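Local structure of aldo-keto reductase family 1, member B4 (Aldose reductase) (Schistosoma japonicum, 4HBK) at residues Ile218-Val228 against Leu277-Leu286; Lys259-His269 against Glu313-Ser321. The protein probably catalyses the NADPH-dependent reduction of aldehydes such as aldoses to their alcohols, as an aldose reductase of the aldo/keto reductase family. One frame throughout, in Å; residues are numbered along the deposited sequence.

Contact 1 of 2, residues Ile218-Val228 against Leu277-Leu286; sequences IHANFPNIKLV and LLRYLLQRKL
A bend at chi3 of R284 (51°), after a start with CG beside the backbone N, turns its guanidinium onto the backbone carbonyl of P223. In Y280, chi1 puts the ring on the side of the carbonyl carbon and carries OH to P223, whose CB lies 3.6 Å from it. R284 grips P223 O end-on with both terminal nitrogens: NH2 to O is 2.8 Å and NH1 to O is 3.0 Å. The oxygen sits close to the guanidinium plane. NH1 lies in the carbonyl plane on a lone pair, whereas NH2 is tilted from that plane; N-H...O angles of 140° for NH1 and 146° for NH2 show that sharing one oxygen bends both bonds. CD1 of I225 lies over one guanidinium face, 3.6 Å from NH2, and CG2 of V228 packs obliquely against the same nitrogen. NH1 also makes a weak bond to Y280 OH, which also bonds N318.

Deeper in, I218 CG2 meets L281 CD2 at 3.6 Å and also touches L286 CD1. One turn earlier in helix 273-283, L277 CD2 meets A220 CB, while a water accepts from A220 N and donates to L277 O. The contact thus joins the loop after strand 213-217 and the start of helix 225-233 to the end of helix 273-283 and the residues entering strand 287-288, on the outside of the (β/α)8 barrel. Two bonds to one carbonyl fix the guanidinium's rotation, and the oxygen probably gains polarisation from the positive charge beside it.

Contact 2 of 2, residues Lys259-His269 against Glu313-Ser321; sequences KPCVLEIAHRH and EMHELNTES
The carboxylate of E313 receives H269 and R268 on separate oxygens. H269 NE2 donates to E313 OE1 over 2.7 Å, nearly straight at 168°; the acceptor lies at the ring edge, near the imidazole plane, and is approached from its syn side. The ring and carboxylate planes are almost perpendicular, 83° apart. OE1 accepts in addition from the backbone N of S310, just before helix 311-319. The other oxygen, OE2, takes R268 NH1 at 2.8 Å on its anti side in a fairly straight bond, forming a salt bridge. R268 reaches it by leaving the backbone with CG anti to N and bending at chi3. Two positively polarised donors would probably favour a charged carboxylate.

Below this polar end, helices 260-269 and 311-319 pack antiparallel: the axes of their segments approach to 10.1 Å with 162° between their directions. Helix 311-319 follows the last barrel strand, 287-288; it and helix 260-269 are probably the two helices that aldo-keto reductases carry in addition to those of the (β/α)8 barrel itself. M314 on Y280 and V262 on L277 connect the pair to helix 273-283. I265 CD1 and L317 CG meet tip to tip at 3.9 Å, and L317 CD2 lies 3.7 Å from V262 CG2 and also touches C261 SG. C261 CB faces the carboxyl carbon of E316, while the backbone O of E316 accepts from both E320 N and T319 OG1.

At the other end, the K259 chain bends at chi3 and chi4 and its NZ donates to E320 O over 3.0 Å, from above the carbonyl plane. On the solvent-facing side E264 OE2 and E316 OE2, like charges, approach to 4.2 Å.

In the fold
Contacts 1 and 2 lie on the same side of the chain's centre, with their own centres about 13 Å apart, and their segments alternate along the sequence: 218-228, 259-269, 277-286, 313-321. Helices 260-269 and 273-283 follow one another, and one serves each contact. Helix 311-319 and the residues just after it link the two: N318 OD1 lies 2.7 Å from Y280 OH, a probable hydrogen bond, and S321 OG lies 2.8 Å from A220 O. N221 OD1 also comes 3.2 Å from CE of K259. Contact 1 is the more buried, and both lie away from the predicted active-site residues. Contact 2 pairs helix 311-319 with helix 260-269, and the Y280 and A220 links join that pair to contact 1.

Contact 1 of 2, residues Ile218-Val228 against Leu277-Leu286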
loop_
_atom_site.group_PDB
_atom_site.type_symbol
_atom_site.label_atom_id
_atom_site.label_comp_id
_atom_site.label_asym_id
_atom_site.label_seq_id
_atom_site.Cartn_x
_atom_site.Cartn_y
_atom_site.Cartn_z
ATOM N N ILE A 218 2.194 -5.749 7.084
ATOM C CA ILE A 218 2.191 -7.202 7.196
ATOM C C ILE A 218 3.577 -7.763 6.845
ATOM O O ILE A 218 4.155 -7.449 5.788
ATOM C CB ILE A 218 1.124 -7.852 6.277
ATOM C CG1 ILE A 218 -0.205 -7.103 6.352
ATOM C CG2 ILE A 218 0.916 -9.325 6.639
ATOM C CD1 ILE A 218 -1.247 -7.667 5.380
ATOM N N HIS A 219 4.108 -8.589 7.738
ATOM C CA HIS A 219 5.368 -9.273 7.491
ATOM C C HIS A 219 5.558 -10.350 8.552
ATOM O O HIS A 219 4.760 -10.464 9.492
ATOM C CB HIS A 219 6.536 -8.285 7.493
ATOM C CG HIS A 219 6.553 -7.394 8.691
ATOM N ND1 HIS A 219 7.090 -7.787 9.894
ATOM C CD2 HIS A 219 6.055 -6.151 8.885
ATOM C CE1 HIS A 219 6.951 -6.811 10.777
ATOM N NE2 HIS A 219 6.318 -5.807 10.191
ATOM N N ALA A 220 6.604 -11.151 8.397
ATOM C CA ALA A 220 6.779 -12.312 9.253
ATOM C C ALA A 220 6.872 -11.943 10.729
ATOM O O ALA A 220 6.573 -12.768 11.578
ATOM C CB ALA A 220 7.998 -13.118 8.814
ATOM N N ASN A 221 7.278 -10.712 11.036
ATOM C CA ASN A 221 7.382 -10.271 12.430
ATOM C C ASN A 221 6.135 -9.538 12.893
ATOM O O ASN A 221 6.061 -9.092 14.038
ATOM C CB ASN A 221 8.622 -9.394 12.660
ATOM C CG ASN A 221 9.797 -10.177 13.224
ATOM O OD1 ASN A 221 9.660 -11.341 13.619
ATOM N ND2 ASN A 221 10.956 -9.535 13.281
ATOM N N PHE A 222 5.168 -9.404 11.990
ATOM C CA PHE A 222 3.845 -8.889 12.342
ATOM C C PHE A 222 2.793 -9.395 11.360
ATOM O O PHE A 222 2.435 -8.702 10.406
ATOM C CB PHE A 222 3.838 -7.365 12.399
ATOM C CG PHE A 222 2.617 -6.808 13.049
ATOM C CD1 PHE A 222 2.393 -6.997 14.400
ATOM C CD2 PHE A 222 1.677 -6.115 12.311
ATOM C CE1 PHE A 222 1.247 -6.494 15.009
ATOM C CE2 PHE A 222 0.539 -5.614 12.910
ATOM C CZ PHE A 222 0.324 -5.801 14.264
ATOM N N PRO A 223 2.300 -10.618 11.589
ATOM C CA PRO A 223 1.498 -11.293 10.563
ATOM C C PRO A 223 0.116 -10.676 10.370
ATOM O O PRO A 223 -0.477 -10.878 9.314
ATOM C CB PRO A 223 1.397 -12.740 11.082
ATOM C CG PRO A 223 2.484 -12.865 12.134
ATOM C CD PRO A 223 2.568 -11.492 12.743
ATOM N N ASN A 224 -0.376 -9.930 11.352
ATOM C CA ASN A 224 -1.681 -9.270 11.238
ATOM C C ASN A 224 -2.767 -10.240 10.786
ATOM O O ASN A 224 -3.603 -9.888 9.954
ATOM C CB ASN A 224 -1.589 -8.115 10.238
ATOM C CG ASN A 224 -2.304 -6.866 10.712
ATOM O OD1 ASN A 224 -3.192 -6.932 11.557
ATOM N ND2 ASN A 224 -1.916 -5.710 10.164
ATOM N N ILE A 225 -2.763 -11.451 11.345
ATOM C CA ILE A 225 -3.647 -12.538 10.898
ATOM C C ILE A 225 -5.150 -12.240 11.007
ATOM O O ILE A 225 -5.896 -12.421 10.047
ATOM C CB ILE A 225 -3.372 -13.871 11.651
ATOM C CG1 ILE A 225 -1.898 -14.273 11.566
ATOM C CG2 ILE A 225 -4.210 -14.994 11.071
ATOM C CD1 ILE A 225 -1.560 -15.070 10.346
ATOM N N LYS A 226 -5.595 -11.808 12.179
ATOM C CA LYS A 226 -7.021 -11.590 12.402
ATOM C C LYS A 226 -7.633 -10.562 11.454
ATOM O O LYS A 226 -8.714 -10.777 10.905
ATOM C CB LYS A 226 -7.301 -11.218 13.859
ATOM C CG LYS A 226 -7.118 -12.384 14.815
ATOM C CD LYS A 226 -7.484 -12.006 16.239
ATOM C CE LYS A 226 -7.503 -13.236 17.132
ATOM N NZ LYS A 226 -8.101 -12.967 18.470
ATOM N N LEU A 227 -6.938 -9.449 11.268
ATOM C CA LEU A 227 -7.400 -8.408 10.370
ATOM C C LEU A 227 -7.391 -8.902 8.930
ATOM O O LEU A 227 -8.330 -8.655 8.178
ATOM C CB LEU A 227 -6.517 -7.168 10.503
ATOM C CG LEU A 227 -6.953 -6.000 9.621
ATOM C CD1 LEU A 227 -8.441 -5.717 9.847
ATOM C CD2 LEU A 227 -6.086 -4.757 9.885
ATOM N N VAL A 228 -6.329 -9.599 8.540
ATOM C CA VAL A 228 -6.235 -10.096 7.173
ATOM C C VAL A 228 -7.361 -11.079 6.892
ATOM O O VAL A 228 -7.998 -11.037 5.836
ATOM C CB VAL A 228 -4.903 -10.803 6.899
ATOM C CG1 VAL A 228 -5.012 -11.597 5.607
ATOM C CG2 VAL A 228 -3.745 -9.782 6.826
ATOM N N LEU A 277 10.730 -14.095 2.558
ATOM C CA LEU A 277 9.796 -13.230 3.287
ATOM C C LEU A 277 8.609 -12.777 2.418
ATOM O O LEU A 277 7.466 -12.708 2.881
ATOM C CB LEU A 277 10.529 -12.012 3.875
ATOM C CG LEU A 277 11.536 -12.326 5.000
ATOM C CD1 LEU A 277 12.382 -11.121 5.390
ATOM C CD2 LEU A 277 10.795 -12.865 6.226
ATOM N N LEU A 278 8.888 -12.456 1.162
ATOM C CA LEU A 278 7.841 -12.067 0.224
ATOM C C LEU A 278 6.970 -13.253 -0.200
ATOM O O LEU A 278 5.753 -13.120 -0.304
ATOM C CB LEU A 278 8.452 -11.395 -1.006
ATOM C CG LEU A 278 9.135 -10.054 -0.725
ATOM C CD1 LEU A 278 9.868 -9.562 -1.938
ATOM C CD2 LEU A 278 8.098 -9.039 -0.309
ATOM N N ARG A 279 7.586 -14.406 -0.453
ATOM C CA ARG A 279 6.827 -15.585 -0.853
ATOM C C ARG A 279 5.864 -15.975 0.257
ATOM O O ARG A 279 4.751 -16.434 -0.006
ATOM C CB ARG A 279 7.750 -16.760 -1.155
ATOM C CG ARG A 279 7.025 -17.974 -1.712
ATOM C CD ARG A 279 6.661 -17.760 -3.172
ATOM N NE ARG A 279 5.586 -18.662 -3.562
ATOM C CZ ARG A 279 4.994 -18.662 -4.749
ATOM N NH1 ARG A 279 5.371 -17.797 -5.688
ATOM N NH2 ARG A 279 4.021 -19.535 -4.995
ATOM N N TYR A 280 6.305 -15.781 1.496
ATOM C CA TYR A 280 5.492 -16.070 2.657
ATOM C C TYR A 280 4.180 -15.284 2.580
ATOM O O TYR A 280 3.094 -15.825 2.799
ATOM C CB TYR A 280 6.263 -15.712 3.937
ATOM C CG TYR A 280 5.369 -15.402 5.119
ATOM C CD1 TYR A 280 4.714 -16.417 5.799
ATOM C CD2 TYR A 280 5.178 -14.097 5.548
ATOM C CE1 TYR A 280 3.894 -16.143 6.877
ATOM C CE2 TYR A 280 4.356 -13.806 6.624
ATOM C CZ TYR A 280 3.709 -14.836 7.280
ATOM O OH TYR A 280 2.881 -14.579 8.354
ATOM N N LEU A 281 4.289 -13.998 2.259
ATOM C CA LEU A 281 3.124 -13.136 2.175
ATOM C C LEU A 281 2.303 -13.480 0.946
ATOM O O LEU A 281 1.068 -13.506 1.004
ATOM C CB LEU A 281 3.540 -11.665 2.146
ATOM C CG LEU A 281 4.262 -11.164 3.397
ATOM C CD1 LEU A 281 4.847 -9.791 3.139
ATOM C CD2 LEU A 281 3.313 -11.125 4.593
ATOM N N LEU A 282 2.979 -13.750 -0.169
ATOM C CA LEU A 282 2.255 -14.118 -1.385
ATOM C C LEU A 282 1.386 -15.375 -1.184
ATOM O O LEU A 282 0.249 -15.450 -1.666
ATOM C CB LEU A 282 3.213 -14.285 -2.564
ATOM C CG LEU A 282 3.879 -12.999 -3.070
ATOM C CD1 LEU A 282 5.006 -13.319 -4.047
ATOM C CD2 LEU A 282 2.851 -12.101 -3.728
ATOM N N GLN A 283 1.909 -16.352 -0.449
ATOM C CA GLN A 283 1.165 -17.591 -0.219
ATOM C C GLN A 283 0.000 -17.418 0.769
ATOM O O GLN A 283 -0.872 -18.283 0.864
ATOM C CB GLN A 283 2.107 -18.741 0.162
ATOM C CG GLN A 283 3.046 -19.108 -1.007
ATOM C CD GLN A 283 3.880 -20.356 -0.773
ATOM O OE1 GLN A 283 4.913 -20.539 -1.403
ATOM N NE2 GLN A 283 3.430 -21.219 0.125
ATOM N N ARG A 284 -0.025 -16.288 1.476
ATOM C CA ARG A 284 -1.209 -15.917 2.252
ATOM C C ARG A 284 -2.221 -15.107 1.418
ATOM O O ARG A 284 -3.157 -14.512 1.955
ATOM C CB ARG A 284 -0.821 -15.163 3.530
ATOM C CG ARG A 284 -0.081 -16.019 4.562
ATOM C CD ARG A 284 0.332 -15.193 5.787
ATOM N NE ARG A 284 -0.789 -14.436 6.352
ATOM C CZ ARG A 284 -0.655 -13.347 7.107
ATOM N NH1 ARG A 284 0.559 -12.880 7.394
ATOM N NH2 ARG A 284 -1.738 -12.716 7.570
ATOM N N LYS A 285 -2.023 -15.097 0.103
ATOM C CA LYS A 285 -2.932 -14.439 -0.840
ATOM C C LYS A 285 -2.902 -12.920 -0.720
ATOM O O LYS A 285 -3.927 -12.255 -0.880
ATOM C CB LYS A 285 -4.359 -14.981 -0.689
ATOM C CG LYS A 285 -4.411 -16.503 -0.713
ATOM C CD LYS A 285 -5.548 -17.033 -1.565
ATOM C CE LYS A 285 -6.823 -17.253 -0.752
ATOM N NZ LYS A 285 -7.801 -18.161 -1.462
ATOM N N LEU A 286 -1.711 -12.385 -0.448
ATOM C CA LEU A 286 -1.507 -10.943 -0.293
ATOM C C LEU A 286 -0.828 -10.364 -1.525
ATOM O O LEU A 286 -0.119 -11.073 -2.243
ATOM C CB LEU A 286 -0.630 -10.661 0.932
ATOM C CG LEU A 286 -1.170 -11.267 2.231
ATOM C CD1 LEU A 286 -0.156 -11.180 3.357
ATOM C CD2 LEU A 286 -2.479 -10.581 2.640
HETATM O O HOH W 1 7.381 -11.145 5.399
#

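Contact 2 of 2, residues Lys259-His269 against Glu313-Ser321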
loop_
_atom_site.group_PDB
_atom_site.type_symbol
_atom_site.label_atom_id
_atom_site.label_comp_id
_atom_site.label_asym_id
_atom_site.label_seq_id
_atom_site.Cartn_x
_atom_site.Cartn_y
_atom_site.Cartn_z
ATOM N N LYS A 259 16.818 -13.414 10.601
ATOM C CA LYS A 259 16.209 -14.429 11.455
ATOM C C LYS A 259 16.671 -15.832 11.039
ATOM O O LYS A 259 16.685 -16.151 9.853
ATOM C CB LYS A 259 14.683 -14.323 11.348
ATOM C CG LYS A 259 13.898 -14.762 12.587
ATOM C CD LYS A 259 12.379 -14.780 12.321
ATOM C CE LYS A 259 11.596 -13.866 13.261
ATOM N NZ LYS A 259 11.940 -14.085 14.704
ATOM N N PRO A 260 17.043 -16.686 12.007
ATOM C CA PRO A 260 17.563 -18.011 11.631
ATOM C C PRO A 260 16.614 -18.863 10.758
ATOM O O PRO A 260 17.064 -19.433 9.763
ATOM C CB PRO A 260 17.822 -18.681 12.985
ATOM C CG PRO A 260 18.079 -17.538 13.919
ATOM C CD PRO A 260 17.167 -16.430 13.453
ATOM N N CYS A 261 15.329 -18.942 11.111
ATOM C CA CYS A 261 14.403 -19.784 10.353
ATOM C C CYS A 261 14.258 -19.250 8.937
ATOM O O CYS A 261 14.174 -20.022 7.975
ATOM C CB CYS A 261 13.042 -19.903 11.052
ATOM S SG CYS A 261 12.171 -18.349 11.242
ATOM N N VAL A 262 14.260 -17.927 8.809
ATOM C CA VAL A 262 14.249 -17.297 7.493
ATOM C C VAL A 262 15.459 -17.727 6.661
ATOM O O VAL A 262 15.325 -18.068 5.490
ATOM C CB VAL A 262 14.213 -15.761 7.601
ATOM C CG1 VAL A 262 14.413 -15.126 6.239
ATOM C CG2 VAL A 262 12.881 -15.307 8.212
ATOM N N LEU A 263 16.637 -17.730 7.269
ATOM C CA LEU A 263 17.858 -18.095 6.550
ATOM C C LEU A 263 17.878 -19.586 6.187
ATOM O O LEU A 263 18.237 -19.971 5.071
ATOM C CB LEU A 263 19.086 -17.705 7.381
ATOM C CG LEU A 263 19.419 -16.208 7.355
ATOM C CD1 LEU A 263 20.407 -15.824 8.448
ATOM C CD2 LEU A 263 19.986 -15.816 5.998
ATOM N N GLU A 264 17.469 -20.426 7.130
ATOM C CA GLU A 264 17.362 -21.849 6.852
ATOM C C GLU A 264 16.469 -22.101 5.652
ATOM O O GLU A 264 16.854 -22.810 4.729
ATOM C CB GLU A 264 16.813 -22.579 8.065
ATOM C CG GLU A 264 17.805 -22.648 9.195
ATOM C CD GLU A 264 17.178 -23.125 10.489
ATOM O OE1 GLU A 264 17.891 -23.135 11.516
ATOM O OE2 GLU A 264 15.977 -23.486 10.476
ATOM N N ILE A 265 15.277 -21.510 5.657
ATOM C CA ILE A 265 14.316 -21.737 4.577
ATOM C C ILE A 265 14.818 -21.196 3.234
ATOM O O ILE A 265 14.655 -21.838 2.204
ATOM C CB ILE A 265 12.923 -21.161 4.927
ATOM C CG1 ILE A 265 12.369 -21.840 6.184
ATOM C CG2 ILE A 265 11.969 -21.312 3.760
ATOM C CD1 ILE A 265 11.165 -21.143 6.777
ATOM N N ALA A 266 15.427 -20.017 3.249
ATOM C CA ALA A 266 16.100 -19.482 2.061
ATOM C C ALA A 266 17.179 -20.436 1.543
ATOM O O ALA A 266 17.300 -20.656 0.333
ATOM C CB ALA A 266 16.712 -18.126 2.375
ATOM N N HIS A 267 17.978 -20.994 2.450
ATOM C CA HIS A 267 19.028 -21.920 2.035
ATOM C C HIS A 267 18.437 -23.169 1.409
ATOM O O HIS A 267 18.920 -23.650 0.381
ATOM C CB HIS A 267 19.910 -22.333 3.214
ATOM C CG HIS A 267 21.010 -23.273 2.832
ATOM N ND1 HIS A 267 22.020 -22.924 1.961
ATOM C CD2 HIS A 267 21.251 -24.560 3.187
ATOM C CE1 HIS A 267 22.840 -23.948 1.800
ATOM N NE2 HIS A 267 22.393 -24.954 2.535
ATOM N N ARG A 268 17.394 -23.698 2.039
ATOM C CA ARG A 268 16.773 -24.923 1.569
ATOM C C ARG A 268 16.272 -24.757 0.143
ATOM O O ARG A 268 16.392 -25.666 -0.682
ATOM C CB ARG A 268 15.624 -25.318 2.491
ATOM C CG ARG A 268 14.916 -26.611 2.117
ATOM C CD ARG A 268 13.897 -26.948 3.182
ATOM N NE ARG A 268 14.484 -26.856 4.517
ATOM C CZ ARG A 268 13.837 -26.415 5.594
ATOM N NH1 ARG A 268 12.575 -26.012 5.498
ATOM N NH2 ARG A 268 14.455 -26.373 6.770
ATOM N N HIS A 269 15.715 -23.586 -0.146
ATOM C CA HIS A 269 15.150 -23.327 -1.465
ATOM C C HIS A 269 16.148 -22.664 -2.415
ATOM O O HIS A 269 15.824 -22.410 -3.573
ATOM C CB HIS A 269 13.893 -22.459 -1.346
ATOM C CG HIS A 269 12.725 -23.166 -0.727
ATOM N ND1 HIS A 269 11.905 -24.014 -1.441
ATOM C CD2 HIS A 269 12.239 -23.147 0.539
ATOM C CE1 HIS A 269 10.963 -24.486 -0.642
ATOM N NE2 HIS A 269 11.144 -23.978 0.563
ATOM N N GLU A 313 7.087 -24.939 6.547
ATOM C CA GLU A 313 7.837 -23.697 6.478
ATOM C C GLU A 313 6.930 -22.499 6.797
ATOM O O GLU A 313 7.308 -21.610 7.565
ATOM C CB GLU A 313 8.531 -23.561 5.116
ATOM C CG GLU A 313 9.706 -24.537 4.945
ATOM C CD GLU A 313 10.029 -24.850 3.495
ATOM O OE1 GLU A 313 9.404 -24.230 2.605
ATOM O OE2 GLU A 313 10.897 -25.724 3.246
ATOM N N MET A 314 5.721 -22.493 6.240
ATOM C CA MET A 314 4.789 -21.405 6.500
ATOM C C MET A 314 4.508 -21.322 7.982
ATOM O O MET A 314 4.564 -20.238 8.570
ATOM C CB MET A 314 3.486 -21.585 5.712
ATOM C CG MET A 314 3.658 -21.385 4.209
ATOM S SD MET A 314 4.056 -19.675 3.757
ATOM C CE MET A 314 2.487 -18.885 4.126
ATOM N N HIS A 315 4.218 -22.471 8.589
ATOM C CA HIS A 315 3.882 -22.520 10.006
ATOM C C HIS A 315 5.037 -22.042 10.873
ATOM O O HIS A 315 4.828 -21.313 11.845
ATOM C CB HIS A 315 3.474 -23.940 10.415
ATOM C CG HIS A 315 3.025 -24.053 11.838
ATOM N ND1 HIS A 315 3.800 -24.632 12.822
ATOM C CD2 HIS A 315 1.885 -23.646 12.449
ATOM C CE1 HIS A 315 3.153 -24.589 13.972
ATOM N NE2 HIS A 315 1.989 -23.994 13.777
ATOM N N GLU A 316 6.254 -22.454 10.524
ATOM C CA GLU A 316 7.435 -22.077 11.284
ATOM C C GLU A 316 7.597 -20.566 11.334
ATOM O O GLU A 316 7.806 -19.996 12.402
ATOM C CB GLU A 316 8.705 -22.716 10.716
ATOM C CG GLU A 316 9.930 -22.408 11.560
ATOM C CD GLU A 316 11.188 -23.148 11.119
ATOM O OE1 GLU A 316 11.337 -23.446 9.912
ATOM O OE2 GLU A 316 12.035 -23.432 11.991
ATOM N N LEU A 317 7.492 -19.915 10.179
ATOM C CA LEU A 317 7.595 -18.459 10.131
ATOM C C LEU A 317 6.555 -17.810 11.039
ATOM O O LEU A 317 6.867 -16.878 11.776
ATOM C CB LEU A 317 7.476 -17.948 8.690
ATOM C CG LEU A 317 8.655 -18.325 7.777
ATOM C CD1 LEU A 317 8.342 -18.087 6.308
ATOM C CD2 LEU A 317 9.892 -17.560 8.179
ATOM N N ASN A 318 5.325 -18.316 11.008
ATOM C CA ASN A 318 4.279 -17.797 11.891
ATOM C C ASN A 318 4.593 -17.973 13.376
ATOM O O ASN A 318 4.501 -17.022 14.145
ATOM C CB ASN A 318 2.915 -18.396 11.550
ATOM C CG ASN A 318 2.304 -17.778 10.296
ATOM O OD1 ASN A 318 2.264 -16.551 10.146
ATOM N ND2 ASN A 318 1.833 -18.629 9.382
ATOM N N THR A 319 4.992 -19.174 13.779
ATOM C CA THR A 319 5.264 -19.418 15.196
ATOM C C THR A 319 6.498 -18.669 15.730
ATOM O O THR A 319 6.591 -18.397 16.933
ATOM C CB THR A 319 5.340 -20.929 15.531
ATOM O OG1 THR A 319 6.519 -21.500 14.956
ATOM C CG2 THR A 319 4.126 -21.650 14.993
ATOM N N GLU A 320 7.428 -18.322 14.840
ATOM C CA GLU A 320 8.638 -17.592 15.232
ATOM C C GLU A 320 8.466 -16.065 15.234
ATOM O O GLU A 320 9.375 -15.324 15.621
ATOM C CB GLU A 320 9.812 -17.974 14.325
ATOM C CG GLU A 320 10.190 -19.443 14.387
ATOM C CD GLU A 320 10.730 -19.854 15.745
ATOM O OE1 GLU A 320 11.169 -18.958 16.506
ATOM O OE2 GLU A 320 10.712 -21.071 16.045
ATOM N N SER A 321 7.302 -15.594 14.802
ATOM C CA SER A 321 7.045 -14.157 14.726
ATOM C C SER A 321 7.195 -13.461 16.083
ATOM O O SER A 321 6.943 -14.070 17.123
ATOM C CB SER A 321 5.645 -13.911 14.177
ATOM O OG SER A 321 5.402 -12.524 14.097
#